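Local coordinates for phosphoserine aminotransferase (Bacillus alcalophilus, PDB 1W23), which catalyses the reversible, pyridoxal-phosphate-dependent transfer of an amino group between phosphoserine and 2-oxoglutarate in serine biosynthesis, working as a homodimer, at residues Pro84-Leu88 and Ala110-Glu115; Gly91-Val97 and Asn141-Ile147. One frame throughout, in Å; residues are numbered along the deposited sequence.

Contact 1. Residues Pro84-Leu88 and Ala110-Glu115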
loop_
_atom_site.group_PDB
_atom_site.type_symbol
_atom_site.label_atom_id
_atom_site.label_comp_id
_atom_site.label_asym_id
_atom_site.label_seq_id
_atom_site.Cartn_x
_atom_site.Cartn_y
_atom_site.Cartn_z
ATOM N N PRO A 84 19.269 3.893 1.761
ATOM C CA PRO A 84 20.346 4.848 2.125
ATOM C C PRO A 84 19.977 5.714 3.311
ATOM O O PRO A 84 20.843 6.097 4.091
ATOM C CB PRO A 84 20.559 5.623 0.828
ATOM C CG PRO A 84 19.272 5.450 0.033
ATOM C CD PRO A 84 18.870 4.056 0.364
ATOM N N MET A 85 18.695 6.040 3.502
ATOM C CA MET A 85 18.344 6.831 4.709
ATOM C C MET A 85 18.755 6.134 5.996
ATOM O O MET A 85 19.113 6.758 6.968
ATOM C CB MET A 85 16.835 6.998 4.911
ATOM C CG MET A 85 16.270 8.088 4.057
ATOM S SD MET A 85 14.516 8.237 4.378
ATOM C CE MET A 85 14.115 9.564 3.251
ATOM N N ASN A 86 18.727 4.809 6.016
ATOM C CA ASN A 86 19.085 4.051 7.181
ATOM C C ASN A 86 20.535 3.657 7.238
ATOM O O ASN A 86 21.064 3.602 8.346
ATOM C CB ASN A 86 18.185 2.799 7.314
ATOM C CG ASN A 86 16.787 3.115 7.797
ATOM O OD1 ASN A 86 16.464 2.895 8.977
ATOM N ND2 ASN A 86 15.935 3.664 6.916
ATOM N N LEU A 87 21.188 3.368 6.134
ATOM C CA LEU A 87 22.541 2.825 6.154
ATOM C C LEU A 87 23.612 3.750 5.579
ATOM O O LEU A 87 24.808 3.539 5.845
ATOM C CB LEU A 87 22.583 1.478 5.375
ATOM C CG LEU A 87 22.005 0.236 6.030
ATOM C CD1 LEU A 87 22.292 -0.952 5.103
ATOM C CD2 LEU A 87 22.535 0.035 7.461
ATOM N N LEU A 88 23.263 4.733 4.785
ATOM C CA LEU A 88 24.296 5.589 4.157
ATOM C C LEU A 88 24.628 6.717 5.098
ATOM O O LEU A 88 24.059 7.811 5.035
ATOM C CB LEU A 88 23.787 6.033 2.779
ATOM C CG LEU A 88 24.785 6.855 1.954
ATOM C CD1 LEU A 88 26.134 6.201 1.882
ATOM C CD2 LEU A 88 24.272 7.129 0.545
ATOM N N ALA A 110 20.033 7.234 -3.719
ATOM C CA ALA A 110 21.157 7.315 -2.806
ATOM C C ALA A 110 21.974 8.568 -3.002
ATOM O O ALA A 110 22.455 9.157 -2.015
ATOM C CB ALA A 110 22.031 6.064 -2.906
ATOM N N LYS A 111 22.129 9.056 -4.228
ATOM C CA LYS A 111 22.905 10.249 -4.529
ATOM C C LYS A 111 22.308 11.450 -3.855
ATOM O O LYS A 111 23.062 12.395 -3.498
ATOM C CB LYS A 111 22.894 10.533 -6.018
ATOM C CG LYS A 111 23.739 9.650 -6.837
ATOM C CD LYS A 111 24.030 10.305 -8.199
ATOM C CE LYS A 111 25.033 9.549 -8.963
ATOM N NZ LYS A 111 25.181 9.537 -10.419
ATOM N N LEU A 112 21.001 11.483 -3.615
ATOM C CA LEU A 112 20.400 12.573 -2.888
ATOM C C LEU A 112 20.780 12.599 -1.412
ATOM O O LEU A 112 20.675 13.655 -0.738
ATOM C CB LEU A 112 18.841 12.527 -2.991
ATOM C CG LEU A 112 18.262 12.697 -4.400
ATOM C CD1 LEU A 112 16.726 12.510 -4.532
ATOM C CD2 LEU A 112 18.705 14.068 -4.953
ATOM N N LEU A 113 21.216 11.488 -0.894
ATOM C CA LEU A 113 21.419 11.365 0.547
ATOM C C LEU A 113 22.863 11.226 0.981
ATOM O O LEU A 113 23.216 11.378 2.152
ATOM C CB LEU A 113 20.623 10.167 1.037
ATOM C CG LEU A 113 19.109 10.348 0.842
ATOM C CD1 LEU A 113 18.424 9.022 1.142
ATOM C CD2 LEU A 113 18.543 11.480 1.699
ATOM N N GLY A 114 23.777 10.892 0.089
ATOM C CA GLY A 114 25.175 10.765 0.492
ATOM C C GLY A 114 26.043 10.376 -0.684
ATOM O O GLY A 114 25.621 10.470 -1.841
ATOM N N GLU A 115 27.275 10.007 -0.376
ATOM C CA GLU A 115 28.240 9.645 -1.412
ATOM C C GLU A 115 27.883 8.291 -2.005
ATOM O O GLU A 115 27.501 7.382 -1.267
ATOM C CB GLU A 115 29.661 9.571 -0.834
ATOM C CG GLU A 115 30.730 9.369 -1.849
ATOM C CD GLU A 115 32.172 9.517 -1.450
ATOM O OE1 GLU A 115 32.482 9.754 -0.245
ATOM O OE2 GLU A 115 33.025 9.406 -2.395
HETATM O O HOH W 1 25.367 10.113 4.035
#

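Contact 2. Residues Gly91-Val97 and Asn141-Ile147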
loop_
_atom_site.group_PDB
_atom_site.type_symbol
_atom_site.label_atom_id
_atom_site.label_comp_id
_atom_site.label_asym_id
_atom_site.label_seq_id
_atom_site.Cartn_x
_atom_site.Cartn_y
_atom_site.Cartn_z
ATOM N N GLY A 91 30.480 9.784 5.796
ATOM C CA GLY A 91 31.767 9.113 5.695
ATOM C C GLY A 91 31.729 7.789 4.971
ATOM O O GLY A 91 32.803 7.244 4.728
ATOM N N THR A 92 30.551 7.268 4.597
ATOM C CA THR A 92 30.421 5.986 3.912
ATOM C C THR A 92 29.875 6.201 2.519
ATOM O O THR A 92 29.403 7.279 2.167
ATOM C CB THR A 92 29.561 4.962 4.716
ATOM O OG1 THR A 92 28.205 5.390 4.719
ATOM C CG2 THR A 92 30.030 4.818 6.152
ATOM N N ILE A 93 29.905 5.117 1.727
ATOM C CA ILE A 93 29.543 5.184 0.295
ATOM C C ILE A 93 28.473 4.166 -0.016
ATOM O O ILE A 93 28.579 3.005 0.356
ATOM C CB ILE A 93 30.803 4.893 -0.553
ATOM C CG1 ILE A 93 31.889 5.966 -0.318
ATOM C CG2 ILE A 93 30.466 4.749 -2.018
ATOM C CD1 ILE A 93 33.244 5.631 -0.992
ATOM N N GLY A 94 27.446 4.610 -0.756
ATOM C CA GLY A 94 26.464 3.653 -1.302
ATOM C C GLY A 94 26.973 3.177 -2.651
ATOM O O GLY A 94 27.023 3.941 -3.623
ATOM N N ASN A 95 27.443 1.933 -2.706
ATOM C CA ASN A 95 28.116 1.391 -3.890
ATOM C C ASN A 95 27.141 0.528 -4.683
ATOM O O ASN A 95 26.517 -0.360 -4.087
ATOM C CB ASN A 95 29.342 0.576 -3.437
ATOM C CG ASN A 95 30.369 0.377 -4.529
ATOM O OD1 ASN A 95 30.188 0.863 -5.660
ATOM N ND2 ASN A 95 31.483 -0.315 -4.201
ATOM N N TYR A 96 26.968 0.799 -5.961
ATOM C CA TYR A 96 25.922 0.193 -6.812
ATOM C C TYR A 96 26.548 -0.520 -7.984
ATOM O O TYR A 96 27.468 -0.019 -8.632
ATOM C CB TYR A 96 24.972 1.332 -7.377
ATOM C CG TYR A 96 24.016 1.759 -6.252
ATOM C CD1 TYR A 96 24.482 2.595 -5.242
ATOM C CD2 TYR A 96 22.711 1.309 -6.157
ATOM C CE1 TYR A 96 23.666 2.993 -4.206
ATOM C CE2 TYR A 96 21.864 1.668 -5.089
ATOM C CZ TYR A 96 22.340 2.514 -4.127
ATOM O OH TYR A 96 21.585 2.863 -3.030
ATOM N N VAL A 97 25.976 -1.675 -8.339
ATOM C CA VAL A 97 26.270 -2.368 -9.574
ATOM C C VAL A 97 25.126 -2.060 -10.531
ATOM O O VAL A 97 23.954 -2.378 -10.246
ATOM C CB VAL A 97 26.449 -3.876 -9.409
ATOM C CG1 VAL A 97 26.787 -4.562 -10.744
ATOM C CG2 VAL A 97 27.512 -4.216 -8.376
ATOM N N ASN A 141 35.171 1.954 2.806
ATOM C CA ASN A 141 34.117 2.663 3.521
ATOM C C ASN A 141 32.773 2.514 2.824
ATOM O O ASN A 141 31.870 3.359 3.032
ATOM C CB ASN A 141 34.497 4.134 3.723
ATOM C CG ASN A 141 34.713 4.915 2.432
ATOM O OD1 ASN A 141 35.334 4.374 1.494
ATOM N ND2 ASN A 141 34.281 6.166 2.351
ATOM N N ASP A 142 32.571 1.485 1.998
ATOM C CA ASP A 142 31.226 1.178 1.510
ATOM C C ASP A 142 30.280 0.944 2.673
ATOM O O ASP A 142 30.542 0.145 3.589
ATOM C CB ASP A 142 31.223 -0.059 0.610
ATOM C CG ASP A 142 31.805 0.155 -0.760
ATOM O OD1 ASP A 142 31.872 1.309 -1.261
ATOM O OD2 ASP A 142 32.181 -0.874 -1.396
ATOM N N ALA A 143 29.113 1.601 2.626
ATOM C CA ALA A 143 28.013 1.294 3.554
ATOM C C ALA A 143 27.350 -0.035 3.168
ATOM O O ALA A 143 26.811 -0.777 4.020
ATOM C CB ALA A 143 26.983 2.412 3.541
ATOM N N TYR A 144 27.343 -0.360 1.891
ATOM C CA TYR A 144 26.708 -1.537 1.306
ATOM C C TYR A 144 27.116 -1.596 -0.129
ATOM O O TYR A 144 27.597 -0.625 -0.716
ATOM C CB TYR A 144 25.191 -1.435 1.455
ATOM C CG TYR A 144 24.516 -0.225 0.883
ATOM C CD1 TYR A 144 24.157 0.824 1.749
ATOM C CD2 TYR A 144 24.244 -0.081 -0.469
ATOM C CE1 TYR A 144 23.548 1.967 1.264
ATOM C CE2 TYR A 144 23.655 1.059 -0.954
ATOM C CZ TYR A 144 23.290 2.073 -0.109
ATOM O OH TYR A 144 22.684 3.225 -0.558
ATOM N N LEU A 145 26.863 -2.769 -0.743
ATOM C CA LEU A 145 26.944 -2.977 -2.186
ATOM C C LEU A 145 25.562 -3.394 -2.651
ATOM O O LEU A 145 25.045 -4.396 -2.126
ATOM C CB LEU A 145 27.953 -4.066 -2.546
ATOM C CG LEU A 145 28.122 -4.303 -4.056
ATOM C CD1 LEU A 145 28.744 -3.094 -4.722
ATOM C CD2 LEU A 145 28.914 -5.571 -4.280
ATOM N N HIS A 146 24.968 -2.626 -3.557
ATOM C CA HIS A 146 23.589 -2.859 -4.023
ATOM C C HIS A 146 23.593 -3.417 -5.417
ATOM O O HIS A 146 24.262 -2.872 -6.310
ATOM C CB HIS A 146 22.821 -1.526 -3.966
ATOM C CG HIS A 146 21.379 -1.651 -4.381
ATOM N ND1 HIS A 146 20.960 -1.763 -5.724
ATOM C CD2 HIS A 146 20.252 -1.621 -3.632
ATOM C CE1 HIS A 146 19.613 -1.805 -5.726
ATOM N NE2 HIS A 146 19.171 -1.743 -4.462
ATOM N N ILE A 147 22.811 -4.493 -5.621
ATOM C CA ILE A 147 22.615 -5.117 -6.918
ATOM C C ILE A 147 21.123 -5.213 -7.202
ATOM O O ILE A 147 20.274 -5.130 -6.307
ATOM C CB ILE A 147 23.257 -6.518 -6.975
ATOM C CG1 ILE A 147 22.564 -7.539 -6.076
ATOM C CG2 ILE A 147 24.763 -6.432 -6.686
ATOM C CD1 ILE A 147 23.063 -8.955 -6.236
HETATM O O HOH W 2 21.721 -2.085 -8.421
#

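Contact 1. Residues Pro84-Leu88 and Ala110-Glu115
Leu-88 reaches across to the turn that follows helix 101-111. It is the first residue past helix 75-87 to leave helical geometry. Its CB carries CG anti to the backbone N (chi1 -176°), which sends the fork toward Ala-110 and Gly-114. CG lies 4.2 Å from Gly-114 CA. Beyond it, CD1 touches Glu-115 O at 3.6 Å. CD2 rests 3.7 Å from Gly-114 CA and also meets Ala-110 O, which already accepts from Leu-113 N and Gly-114 N. A side chain on Gly-114 would run into Leu-88 CG. An alanine at the leucine position would lack CG and both methyls and is likely to leave a gap beside Gly-114 and Glu-115 O.

Leu-113 makes the second group of contacts. Its CD1 sits 3.7 Å from Met-85 CG and 3.8 Å from Pro-84 CG. The Pro-84 ring also packs on Ala-110, with Pro-84 CB 4.0 Å from Ala-110 CB. A water oxygen lies within bonding distance of Leu-88 O and, at 3.1 Å, of Leu-113 O. Strand 93-98, helix 101-111 and strand 115-121 form a beta-alpha-beta crossover, whose helix here packs its C-terminal end on that of helix 75-87. With no direct hydrogen bond between the segments, side-chain fit holds them, leucine methyls lying against apolar carbons and backbone carbonyls.

Contact 2. Residues Gly91-Val97 and Asn141-Ile147
Between Gly-91 to Val-97 and Asn-141 to Ile-147, strands 93-97 and 144-147 run parallel, their axes 4.6 Å apart at closest and 29° apart in direction, and the second segment turns a corner at Ala-143. They are adjacent strands in the central mixed sheet of the pyridoxal-phosphate-dependent aminotransferase fold. Ile-93 N donates to Asn-141 O, and Ile-93 O accepts from Ala-143 N. Past the corner the exchange resumes: Asn-95 O accepts from His-146 N, and Val-97 N points almost straight at His-146 O (2.9 Å).

On one face of the sheet Asn-95 meets Asp-142. Asn-95 ND2 donates to the syn side of Asp-142 OD2 at 2.9 Å, with the amide and carboxylate planes turned well apart. His-166 also bonds Asp-142 OD2, so this oxygen of a buried residue is held by at least two donors. At the loop end Asn-141 ND2 gives a nearly straight bond to Gly-91 O (3.0 Å), and Ile-93 CD1 lies against the same amide.

The opposite face carries an aromatic cluster. Tyr-144 OH donates to Tyr-96 OH at 2.7 Å, and the two ring planes stand 83° apart. With CG between the backbone N and the carbonyl carbon (chi1 57°), the Tyr-144 ring folds back over Gly-94, whose CA lies over its face at 4.1 Å from the centroid. A side chain on Gly-94 would clash with Tyr-144 OH. His-146 CB sits over the Tyr-96 ring, and Tyr-96 CE2 comes within 3.4 Å of His-146 CG. A water links His-146 ND1 to Val-97 O, while His-146 NE2 bonds Tyr-191.

Helices 75-87 and 101-111 cover the aromatic face through Leu-83, Pro-84, Leu-107 and Ala-110. Strand 115-121 flanks strand 93-98 on its far edge, and strand 169-172, with the cofactor-binding Asp-172, lies beyond strand 142-148.

The centres of the two contacts lie about 9 Å apart, and their segments alternate along the chain: 84-88, 91-97, 110-115, 141-147. Helix 75-87 leads into strand 93-98, which leads into helix 101-111. Contact 1 joins the ends of these two helices, and contact 2 pairs the strand between them with strand 142-148 of the mixed sheet. They touch: Glu-115 O is 2.8 Å from Gly-94 N, a probable hydrogen bond, and Ala-110 CB packs on Tyr-96 OH at 3.2 Å. Together they tie two helices to one face of the central sheet near its edge, set back from the cofactor. The His-146 side chain lies about 8 Å from bound pyridoxal phosphate, that of Pro-84 about 13 Å.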